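Local coordinates for uncharacterized protein (Bacteroides eggerthii, PDB 4FTD) that is of unknown function but, with its six-bladed beta-propeller and immunoglobulin-like domain, may take part in carbohydrate metabolism, at residues A[321-324]-A[328-331]; A[303-306]-A[311-314]; A[53-58]-A[103-108]. All blocks are in the same frame, centred on the assembly; numbering follows the deposited sequence.

Contact 1. Residues A[321-324]-A[328-331]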
ATOM      1  N   THR A 321      -5.620  -7.281 -13.671  1.00 45.97           N
ATOM      2  CA  THR A 321      -5.720  -6.919 -15.083  1.00 51.66           C
ATOM      3  C   THR A 321      -6.075  -5.443 -15.204  1.00 48.92           C
ATOM      4  O   THR A 321      -7.040  -4.964 -14.580  1.00 47.02           O
ATOM      5  CB  THR A 321      -6.831  -7.775 -15.778  1.00 56.57           C
ATOM      6  OG1 THR A 321      -6.573  -9.191 -15.624  1.00 56.59           O
ATOM      7  CG2 THR A 321      -6.987  -7.416 -17.249  1.00 53.45           C
ATOM      8  N   LEU A 322      -5.320  -4.734 -16.028  1.00 54.18           N
ATOM      9  CA  LEU A 322      -5.605  -3.357 -16.360  1.00 53.30           C
ATOM     10  C   LEU A 322      -6.763  -3.380 -17.380  1.00 53.61           C
ATOM     11  O   LEU A 322      -6.678  -4.082 -18.393  1.00 57.06           O
ATOM     12  CB  LEU A 322      -4.361  -2.692 -16.972  1.00 54.20           C
ATOM     13  CG  LEU A 322      -4.437  -1.211 -17.361  1.00 53.59           C
ATOM     14  CD1 LEU A 322      -4.623  -0.398 -16.094  1.00 43.58           C
ATOM     15  CD2 LEU A 322      -3.192  -0.741 -18.119  1.00 55.39           C
ATOM     16  N   VAL A 323      -7.813  -2.606 -17.110  1.00 55.10           N
ATOM     17  CA  VAL A 323      -9.001  -2.498 -17.971  1.00 51.34           C
ATOM     18  C   VAL A 323      -9.458  -1.049 -18.147  1.00 53.32           C
ATOM     19  O   VAL A 323      -9.094  -0.194 -17.366  1.00 53.49           O
ATOM     20  CB  VAL A 323     -10.172  -3.331 -17.382  1.00 48.74           C
ATOM     21  CG1 VAL A 323      -9.758  -4.799 -17.212  1.00 44.24           C
ATOM     22  CG2 VAL A 323     -10.609  -2.762 -16.045  1.00 41.10           C
ATOM     23  N   ASP A 324     -10.240  -0.773 -19.188  1.00 56.11           N
ATOM     24  CA  ASP A 324     -10.851   0.558 -19.374  1.00 55.94           C
ATOM     25  C   ASP A 324     -12.108   0.670 -18.513  1.00 59.57           C
ATOM     26  O   ASP A 324     -12.442  -0.276 -17.790  1.00 55.62           O
ATOM     27  CB  ASP A 324     -11.112   0.851 -20.885  1.00 63.24           C
ATOM     28  CG  ASP A 324     -12.093  -0.120 -21.528  1.00 66.67           C
ATOM     29  OD1 ASP A 324     -13.028  -0.622 -20.836  1.00 63.16           O
ATOM     30  OD2 ASP A 324     -11.928  -0.372 -22.742  1.00 75.64           O
ATOM     31  N   GLY A 328     -13.069  -3.408 -20.582  1.00 61.09           N
ATOM     32  CA  GLY A 328     -12.330  -3.944 -21.727  1.00 56.34           C
ATOM     33  C   GLY A 328     -10.891  -4.192 -21.289  1.00 60.34           C
ATOM     34  O   GLY A 328     -10.265  -3.288 -20.733  1.00 60.00           O
ATOM     35  N   GLU A 329     -10.373  -5.404 -21.545  1.00 59.00           N
ATOM     36  CA  GLU A 329      -9.066  -5.840 -21.041  1.00 62.41           C
ATOM     37  C   GLU A 329      -7.917  -5.206 -21.812  1.00 60.73           C
ATOM     38  O   GLU A 329      -7.843  -5.343 -22.996  1.00 69.64           O
ATOM     39  CB  GLU A 329      -8.971  -7.388 -21.004  1.00 72.88           C
ATOM     40  CG  GLU A 329      -9.980  -8.007 -20.002  1.00 73.74           C
ATOM     41  CD  GLU A 329      -9.809  -9.507 -19.734  1.00 73.67           C
ATOM     42  OE1 GLU A 329      -8.660  -9.976 -19.563  1.00 85.52           O
ATOM     43  OE2 GLU A 329     -10.835 -10.223 -19.680  1.00 74.12           O
ATOM     44  N   LYS A 330      -7.059  -4.470 -21.115  1.00 68.38           N
ATOM     45  CA  LYS A 330      -5.884  -3.797 -21.711  1.00 60.98           C
ATOM     46  C   LYS A 330      -4.637  -4.628 -21.455  1.00 62.79           C
ATOM     47  O   LYS A 330      -3.825  -4.750 -22.332  1.00 65.98           O
ATOM     48  CB  LYS A 330      -5.696  -2.364 -21.155  1.00 72.46           C
ATOM     49  CG  LYS A 330      -6.178  -1.223 -22.052  1.00 96.43           C
ATOM     50  CD  LYS A 330      -7.645  -1.338 -22.486  1.00101.14           C
ATOM     51  CE  LYS A 330      -8.009  -0.300 -23.547  1.00110.96           C
ATOM     52  NZ  LYS A 330      -9.138  -0.740 -24.416  1.00 91.59           N
ATOM     53  N   TYR A 331      -4.458  -5.162 -20.238  1.00 65.33           N
ATOM     54  CA  TYR A 331      -3.271  -5.975 -19.940  1.00 59.81           C
ATOM     55  C   TYR A 331      -3.472  -6.893 -18.738  1.00 54.86           C
ATOM     56  O   TYR A 331      -3.727  -6.417 -17.669  1.00 57.11           O
ATOM     57  CB  TYR A 331      -2.026  -5.069 -19.732  1.00 58.16           C
ATOM     58  CG  TYR A 331      -0.764  -5.862 -19.532  1.00 64.40           C
ATOM     59  CD1 TYR A 331      -0.060  -6.372 -20.623  1.00 67.34           C
ATOM     60  CD2 TYR A 331      -0.289  -6.142 -18.258  1.00 58.13           C
ATOM     61  CE1 TYR A 331       1.088  -7.137 -20.446  1.00 66.12           C
ATOM     62  CE2 TYR A 331       0.864  -6.913 -18.070  1.00 62.45           C
ATOM     63  CZ  TYR A 331       1.537  -7.406 -19.168  1.00 63.22           C
ATOM     64  OH  TYR A 331       2.651  -8.156 -18.975  1.00 63.07           O
TER
HETATM   65  O   HOH W   1      -7.815 -11.070 -17.105  1.00 58.34           O

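Contact 2. Residues A[303-306]-A[311-314]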
ATOM      1  N   TYR A 303     -10.963  -1.308  -9.255  1.00 40.78           N
ATOM      2  CA  TYR A 303     -10.530  -0.056  -8.633  1.00 40.57           C
ATOM      3  C   TYR A 303      -9.700   0.817  -9.571  1.00 42.26           C
ATOM      4  O   TYR A 303      -8.755   0.361 -10.250  1.00 47.93           O
ATOM      5  CB  TYR A 303      -9.740  -0.295  -7.317  1.00 41.57           C
ATOM      6  CG  TYR A 303     -10.611  -0.708  -6.144  1.00 38.48           C
ATOM      7  CD1 TYR A 303     -11.537   0.160  -5.603  1.00 40.59           C
ATOM      8  CD2 TYR A 303     -10.469  -1.923  -5.549  1.00 41.67           C
ATOM      9  CE1 TYR A 303     -12.369  -0.204  -4.562  1.00 37.03           C
ATOM     10  CE2 TYR A 303     -11.279  -2.312  -4.518  1.00 38.30           C
ATOM     11  CZ  TYR A 303     -12.218  -1.450  -4.000  1.00 44.81           C
ATOM     12  OH  TYR A 303     -13.001  -1.867  -2.961  1.00 40.71           O
ATOM     13  N   ARG A 304     -10.105   2.080  -9.621  1.00 44.66           N
ATOM     14  CA  ARG A 304      -9.489   3.113 -10.451  1.00 45.61           C
ATOM     15  C   ARG A 304      -8.015   3.321 -10.123  1.00 46.37           C
ATOM     16  O   ARG A 304      -7.644   3.339  -8.986  1.00 44.79           O
ATOM     17  CB  ARG A 304     -10.236   4.431 -10.271  1.00 51.41           C
ATOM     18  CG  ARG A 304      -9.910   5.496 -11.300  1.00 53.67           C
ATOM     19  CD  ARG A 304     -10.890   6.649 -11.191  1.00 59.65           C
ATOM     20  NE  ARG A 304     -10.503   7.723 -12.091  1.00 80.07           N
ATOM     21  CZ  ARG A 304     -11.003   8.961 -12.085  1.00 93.81           C
ATOM     22  NH1 ARG A 304     -11.936   9.332 -11.208  1.00 82.34           N
ATOM     23  NH2 ARG A 304     -10.551   9.853 -12.968  1.00 92.89           N
ATOM     24  N   VAL A 305      -7.198   3.429 -11.150  1.00 47.97           N
ATOM     25  CA  VAL A 305      -5.777   3.736 -11.004  1.00 49.11           C
ATOM     26  C   VAL A 305      -5.636   5.249 -10.923  1.00 54.09           C
ATOM     27  O   VAL A 305      -5.860   5.935 -11.907  1.00 53.44           O
ATOM     28  CB  VAL A 305      -4.999   3.206 -12.209  1.00 52.39           C
ATOM     29  CG1 VAL A 305      -3.530   3.643 -12.164  1.00 52.65           C
ATOM     30  CG2 VAL A 305      -5.122   1.702 -12.210  1.00 46.66           C
ATOM     31  N   GLY A 306      -5.308   5.767  -9.746  1.00 51.18           N
ATOM     32  CA  GLY A 306      -5.096   7.204  -9.571  1.00 57.15           C
ATOM     33  C   GLY A 306      -6.290   8.034  -9.994  1.00 62.36           C
ATOM     34  O   GLY A 306      -7.429   7.668  -9.702  1.00 57.41           O
ATOM     35  N   TYR A 311      -8.545   1.186 -14.784  1.00 50.29           N
ATOM     36  CA  TYR A 311      -8.891   0.483 -13.537  1.00 45.03           C
ATOM     37  C   TYR A 311      -8.161  -0.840 -13.480  1.00 41.71           C
ATOM     38  O   TYR A 311      -7.714  -1.352 -14.524  1.00 49.86           O
ATOM     39  CB  TYR A 311     -10.409   0.191 -13.484  1.00 43.74           C
ATOM     40  CG  TYR A 311     -11.273   1.436 -13.499  1.00 46.47           C
ATOM     41  CD1 TYR A 311     -11.407   2.226 -14.660  1.00 51.72           C
ATOM     42  CD2 TYR A 311     -11.942   1.849 -12.348  1.00 50.53           C
ATOM     43  CE1 TYR A 311     -12.165   3.388 -14.647  1.00 57.71           C
ATOM     44  CE2 TYR A 311     -12.716   2.998 -12.341  1.00 54.27           C
ATOM     45  CZ  TYR A 311     -12.823   3.763 -13.488  1.00 58.71           C
ATOM     46  OH  TYR A 311     -13.564   4.916 -13.446  1.00 56.52           O
ATOM     47  N   LEU A 312      -8.060  -1.402 -12.275  1.00 49.50           N
ATOM     48  CA  LEU A 312      -7.496  -2.723 -12.105  1.00 43.73           C
ATOM     49  C   LEU A 312      -8.648  -3.620 -11.671  1.00 45.06           C
ATOM     50  O   LEU A 312      -9.385  -3.303 -10.771  1.00 43.57           O
ATOM     51  CB  LEU A 312      -6.357  -2.741 -11.106  1.00 45.03           C
ATOM     52  CG  LEU A 312      -5.063  -2.012 -11.422  1.00 49.20           C
ATOM     53  CD1 LEU A 312      -4.106  -2.299 -10.268  1.00 44.39           C
ATOM     54  CD2 LEU A 312      -4.485  -2.484 -12.763  1.00 46.66           C
ATOM     55  N   TRP A 313      -8.819  -4.729 -12.376  1.00 45.48           N
ATOM     56  CA  TRP A 313      -9.811  -5.726 -12.057  1.00 44.53           C
ATOM     57  C   TRP A 313      -9.096  -7.000 -11.656  1.00 45.23           C
ATOM     58  O   TRP A 313      -8.149  -7.412 -12.309  1.00 42.00           O
ATOM     59  CB  TRP A 313     -10.651  -5.996 -13.296  1.00 45.42           C
ATOM     60  CG  TRP A 313     -11.632  -7.130 -13.223  1.00 44.36           C
ATOM     61  CD1 TRP A 313     -12.354  -7.537 -12.129  1.00 43.23           C
ATOM     62  CD2 TRP A 313     -12.076  -7.940 -14.305  1.00 46.88           C
ATOM     63  NE1 TRP A 313     -13.178  -8.570 -12.452  1.00 44.98           N
ATOM     64  CE2 TRP A 313     -13.056  -8.825 -13.791  1.00 42.64           C
ATOM     65  CE3 TRP A 313     -11.735  -8.020 -15.663  1.00 49.08           C
ATOM     66  CZ2 TRP A 313     -13.689  -9.784 -14.573  1.00 46.33           C
ATOM     67  CZ3 TRP A 313     -12.378  -8.982 -16.462  1.00 52.71           C
ATOM     68  CH2 TRP A 313     -13.348  -9.847 -15.911  1.00 54.41           C
ATOM     69  N   SER A 314      -9.520  -7.586 -10.548  1.00 42.79           N
ATOM     70  CA  SER A 314      -9.091  -8.916 -10.182  1.00 46.21           C
ATOM     71  C   SER A 314     -10.191  -9.668  -9.443  1.00 44.61           C
ATOM     72  O   SER A 314     -11.218  -9.083  -8.993  1.00 43.38           O
ATOM     73  CB  SER A 314      -7.775  -8.913  -9.388  1.00 44.38           C
ATOM     74  OG  SER A 314      -7.985  -8.624  -8.008  1.00 39.61           O
TER

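Contact 3. Residues A[53-58]-A[103-108]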
ATOM      1  N   THR A  53      30.472  17.191  -4.439  1.00 55.73           N
ATOM      2  CA  THR A  53      31.850  17.340  -3.985  1.00 54.17           C
ATOM      3  C   THR A  53      32.809  17.230  -5.145  1.00 59.62           C
ATOM      4  O   THR A  53      32.603  16.401  -6.019  1.00 54.73           O
ATOM      5  CB  THR A  53      32.195  16.216  -3.010  1.00 46.97           C
ATOM      6  OG1 THR A  53      31.306  16.288  -1.881  1.00 50.54           O
ATOM      7  CG2 THR A  53      33.685  16.292  -2.576  1.00 43.73           C
ATOM      8  N   ASP A  54      33.830  18.083  -5.180  1.00 59.31           N
ATOM      9  CA  ASP A  54      34.905  17.971  -6.182  1.00 59.87           C
ATOM     10  C   ASP A  54      35.834  16.866  -5.661  1.00 58.42           C
ATOM     11  O   ASP A  54      36.740  17.091  -4.835  1.00 62.85           O
ATOM     12  CB  ASP A  54      35.616  19.307  -6.433  1.00 60.84           C
ATOM     13  CG  ASP A  54      36.700  19.219  -7.509  1.00 66.77           C
ATOM     14  OD1 ASP A  54      37.058  18.112  -7.942  1.00 65.14           O
ATOM     15  OD2 ASP A  54      37.207  20.280  -7.910  1.00 75.46           O
ATOM     16  N   PHE A  55      35.578  15.649  -6.163  1.00 54.91           N
ATOM     17  CA  PHE A  55      36.322  14.432  -5.785  1.00 54.68           C
ATOM     18  C   PHE A  55      37.706  14.348  -6.411  1.00 58.63           C
ATOM     19  O   PHE A  55      38.488  13.486  -6.033  1.00 55.32           O
ATOM     20  CB  PHE A  55      35.556  13.170  -6.200  1.00 57.92           C
ATOM     21  CG  PHE A  55      34.267  12.958  -5.472  1.00 54.40           C
ATOM     22  CD1 PHE A  55      34.260  12.351  -4.228  1.00 51.10           C
ATOM     23  CD2 PHE A  55      33.057  13.295  -6.057  1.00 57.43           C
ATOM     24  CE1 PHE A  55      33.070  12.133  -3.554  1.00 58.72           C
ATOM     25  CE2 PHE A  55      31.857  13.086  -5.390  1.00 63.10           C
ATOM     26  CZ  PHE A  55      31.866  12.503  -4.132  1.00 65.37           C
ATOM     27  N   SER A  56      38.011  15.230  -7.362  1.00 59.22           N
ATOM     28  CA  SER A  56      39.291  15.186  -8.070  1.00 62.91           C
ATOM     29  C   SER A  56      40.501  15.615  -7.245  1.00 62.38           C
ATOM     30  O   SER A  56      41.629  15.234  -7.581  1.00 54.04           O
ATOM     31  CB  SER A  56      39.215  16.010  -9.368  1.00 64.01           C
ATOM     32  OG  SER A  56      39.248  17.401  -9.116  1.00 60.99           O
ATOM     33  N   ALA A  57      40.285  16.440  -6.221  1.00 54.30           N
ATOM     34  CA  ALA A  57      41.354  16.871  -5.345  1.00 51.19           C
ATOM     35  C   ALA A  57      40.842  16.975  -3.880  1.00 53.01           C
ATOM     36  O   ALA A  57      40.486  18.049  -3.407  1.00 55.63           O
ATOM     37  CB  ALA A  57      41.948  18.192  -5.816  1.00 56.63           C
ATOM     38  N   LEU A  58      40.784  15.835  -3.189  1.00 46.06           N
ATOM     39  CA  LEU A  58      40.398  15.812  -1.765  1.00 45.86           C
ATOM     40  C   LEU A  58      41.634  16.098  -0.896  1.00 42.83           C
ATOM     41  O   LEU A  58      42.651  15.399  -0.984  1.00 44.53           O
ATOM     42  CB  LEU A  58      39.774  14.479  -1.369  1.00 46.32           C
ATOM     43  CG  LEU A  58      38.456  14.143  -2.068  1.00 52.09           C
ATOM     44  CD1 LEU A  58      37.964  12.816  -1.567  1.00 44.13           C
ATOM     45  CD2 LEU A  58      37.403  15.221  -1.854  1.00 47.04           C
HETATM   46  N   MSE A 103      41.742   3.147   1.164  1.00 50.15           N
HETATM   47  CA  MSE A 103      40.856   4.233   1.542  1.00 49.24           C
HETATM   48  C   MSE A 103      39.698   4.369   0.568  1.00 50.22           C
HETATM   49  O   MSE A 103      39.915   4.677  -0.593  1.00 48.54           O
HETATM   50  CB  MSE A 103      41.636   5.540   1.647  1.00 46.32           C
HETATM   51  CG  MSE A 103      40.765   6.711   2.079  1.00 46.45           C
HETATM   52 SE   MSE A 103      41.811   8.299   2.525  0.75 49.73          SE
HETATM   53  CE  MSE A 103      40.784   9.707   1.481  1.00 51.24           C
ATOM     54  N   LYS A 104      38.475   4.164   1.074  1.00 51.28           N
ATOM     55  CA  LYS A 104      37.265   4.181   0.253  1.00 52.67           C
ATOM     56  C   LYS A 104      36.475   5.470   0.479  1.00 47.60           C
ATOM     57  O   LYS A 104      36.207   5.846   1.625  1.00 49.31           O
ATOM     58  CB  LYS A 104      36.377   2.973   0.567  1.00 56.76           C
ATOM     59  CG  LYS A 104      35.175   2.812  -0.373  1.00 59.57           C
ATOM     60  CD  LYS A 104      34.217   1.738   0.125  1.00 67.27           C
ATOM     61  CE  LYS A 104      34.838   0.349   0.042  1.00 65.94           C
ATOM     62  NZ  LYS A 104      33.868  -0.682   0.488  1.00 70.27           N
ATOM     63  N   VAL A 105      36.146   6.147  -0.624  1.00 51.57           N
ATOM     64  CA  VAL A 105      35.299   7.334  -0.600  1.00 50.21           C
ATOM     65  C   VAL A 105      34.018   6.987  -1.390  1.00 49.55           C
ATOM     66  O   VAL A 105      34.102   6.419  -2.483  1.00 58.03           O
ATOM     67  CB  VAL A 105      35.984   8.589  -1.174  1.00 52.14           C
ATOM     68  CG1 VAL A 105      34.987   9.730  -1.269  1.00 53.56           C
ATOM     69  CG2 VAL A 105      37.182   9.016  -0.309  1.00 46.84           C
ATOM     70  N   ARG A 106      32.868   7.356  -0.814  1.00 54.05           N
ATOM     71  CA  ARG A 106      31.544   7.018  -1.331  1.00 57.76           C
ATOM     72  C   ARG A 106      30.639   8.234  -1.487  1.00 54.26           C
ATOM     73  O   ARG A 106      30.714   9.155  -0.672  1.00 55.41           O
ATOM     74  CB  ARG A 106      30.893   6.048  -0.355  1.00 60.98           C
ATOM     75  CG  ARG A 106      31.658   4.747  -0.209  1.00 61.00           C
ATOM     76  CD  ARG A 106      31.012   3.845   0.811  1.00 61.13           C
ATOM     77  NE  ARG A 106      31.131   4.407   2.152  1.00 61.75           N
ATOM     78  CZ  ARG A 106      30.271   4.209   3.147  1.00 61.73           C
ATOM     79  NH1 ARG A 106      29.186   3.475   2.972  1.00 65.47           N
ATOM     80  NH2 ARG A 106      30.475   4.779   4.331  1.00 68.56           N
ATOM     81  N   LYS A 107      29.810   8.225  -2.547  1.00 59.57           N
ATOM     82  CA  LYS A 107      28.817   9.270  -2.814  1.00 55.81           C
ATOM     83  C   LYS A 107      27.547   8.916  -2.069  1.00 61.07           C
ATOM     84  O   LYS A 107      27.203   7.729  -1.916  1.00 65.10           O
ATOM     85  CB  LYS A 107      28.424   9.373  -4.309  1.00 60.31           C
ATOM     86  CG  LYS A 107      29.484   9.872  -5.286  1.00 62.70           C
ATOM     87  CD  LYS A 107      29.019   9.776  -6.741  1.00 65.61           C
ATOM     88  CE  LYS A 107      30.144  10.139  -7.703  1.00 65.01           C
ATOM     89  NZ  LYS A 107      29.735  10.051  -9.134  1.00 71.40           N
ATOM     90  N   ARG A 108      26.804   9.940  -1.671  1.00 59.30           N
ATOM     91  CA  ARG A 108      25.457   9.721  -1.139  1.00 61.48           C
ATOM     92  C   ARG A 108      24.553   9.176  -2.228  1.00 66.12           C
ATOM     93  O   ARG A 108      24.707   9.536  -3.391  1.00 66.10           O
ATOM     94  CB  ARG A 108      24.874  11.007  -0.601  1.00 57.95           C
ATOM     95  CG  ARG A 108      25.553  11.416   0.683  1.00 60.67           C
ATOM     96  CD  ARG A 108      25.116  12.785   1.079  1.00 61.25           C
ATOM     97  NE  ARG A 108      23.683  12.799   1.302  1.00 69.45           N
ATOM     98  CZ  ARG A 108      22.927  13.887   1.259  1.00 79.83           C
ATOM     99  NH1 ARG A 108      23.448  15.090   0.983  1.00 76.17           N
ATOM    100  NH2 ARG A 108      21.626  13.772   1.491  1.00 87.07           N
TER

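Contact 1. Residues A[321-324]-A[328-331]
Leu322 pairs antiparallel with Tyr331, and Val323 with Glu329, so that one extra residue, Lys330, makes a classic beta bulge in the 318-323/329-332 hairpin, the last two strands of a four-stranded sheet consistent with a propeller blade. The bulge puts two donors on one carbonyl: Leu322 O accepts from Lys330 N at 2.8 Å and from Tyr331 N at 3.1 Å, while Leu322 N returns a bond to Tyr331 O. Leu322 CB lies 4.3 Å from Tyr331 CB; helix 381-390 packs against both side chains, and its Asp389 bonds Tyr331 OH. Next to the turn, Asp324 N donates to Gly328 O. Asp324 OD1 is met by Gly328 N from above the carboxylate plane, 2.8 Å away, and also takes Ser326 N; Asp324 OD2 forms a salt bridge of 3.3 Å with Lys330 NZ on its anti side. A chi1 of 62° brings the carboxylate to both partners. Gly328 suits its place because a CB there would clash with Asp324 OD2. On the Val323 side, a water donates to Glu329 OE1 and to Thr321 OG1, which also bonds Pro319 O. The short aspartate thus ties the turn to the bulge, its negative charge probably eased by two backbone N-H groups and the lysine.

Contact 2. Residues A[303-306]-A[311-314]
The Tyr311 ring carries the Arg304 side chain over one face: Arg304 CG makes a CH-pi contact 4.2 Å from the ring centroid, 24° off the normal and displaced toward the rim. The Tyr311 and Phe262 rings meet edge-to-face. Close packing continues at the near end of the arginine, where Arg304 CB comes to 3.5 Å from Tyr311 CE2 and Arg304 N to 3.3 Å from Tyr311 CD2. A chi1 of -167° and a chain extended as far as NE carry Arg304 obliquely across the phenol and leave the guanidinium beyond the hydroxyl end, its plane 26° from that of the ring. There Arg304 NE bonds Thr308 O in the turn, so a long aliphatic stem covers the aromatic while the charged end is used on the backbone.

Behind these side chains the strands pair antiparallel, as the first hairpin of a four-stranded sheet consistent with a blade of the six-bladed propeller. Tyr303 and Leu312 form the hydrogen-bonded pair, Tyr303 N reaching Leu312 O at 3.0 Å and Leu312 N reaching Tyr303 O at 2.8 Å; Arg304 and Tyr311 are the adjacent non-hydrogen-bonded pair. Tyr303 and Leu312 point to the other side of the sheet from Arg304 and Tyr311. Val305, just past the paired residues, brings CG2 to 3.8 Å from Leu312 CG, a buried setting that suits branched aliphatic residues. The hairpin of strands 300-304 and 311-315 therefore combines apolar packing around Leu312 with, on the opposite face, an aromatic ring and an arginine whose polar end is probably steadied by the turn carbonyl.

Contact 3. Residues A[53-58]-A[103-108]
Val105, on strand 98-106, meets both Phe55 and Leu58, one methyl to each. The two methyls divide the work: Val105 CG1, placed opposite the backbone N by a chi1 of 173°, sits at the edge of the Phe55 ring, near its plane and 3.8 Å from Phe55 CE1, whereas Val105 CG2 meets Leu58 CD1 tip to tip at 4.1 Å. A beta-branched residue suits a strand position that must fill space in two directions.

Strand 98-106 here packs face to face against the loop before strand 58-64 and that strand's first residue, Leu58. The CA atoms of Phe55 and Val105 are 8.8 Å apart, too far for backbone pairing, and the contact is made by side chains that face each other, consistent with the core of an immunoglobulin-like sandwich. Each side has its own backbone partner, Tyr77 for Phe55 and Lys86 for Val105. The loop is shaped by a type I turn from Asp54 to Ala57. Inside it Asp54 OD1 takes Ser56 OG at 2.6 Å and Ser56 N at 3.1 Å, an Asx turn; the turn presents Phe55 toward the strand. Thr53 CB lies over one face of the Phe55 ring, 3.9 Å above its plane.

Lys107 follows, its CG 3.7 Å from Phe55 CZ. The chain is extended beyond CG, and its methylenes pass the ring obliquely, with Lys107 CE approaching Phe55 CE2. With the ring cut back to an alanine here, Val105 CG1 and the Lys107 methylenes are likely to lose their common neighbour and leave a gap. A lysine suits this buried place because its aliphatic length can line the ring while Lys107 NZ, at the far end, bonds Asp80 O.

Overall arrangement
Along the chain contact 3 closes first, then contact 2, then contact 1. Contacts 2 and 1 are successive hairpins of one antiparallel four-stranded sheet, 300-304, 311-315, 318-323 and 329-332, consistent with a blade of the six-bladed propeller. Their centres are about 9 Å apart, and the middle strands join them: Thr321 O lies 2.8 Å from Trp313 N, and Val323 N 2.9 Å from Tyr311 O, both probable hydrogen bonds. Contact 3 stands apart, its centre about 49 Å from that of contact 1 and about 46 Å from that of contact 2. Contacts 1 and 2 thus probably belong to one blade, while contact 3 lies in a separate domain, consistent with the immunoglobulin-like part.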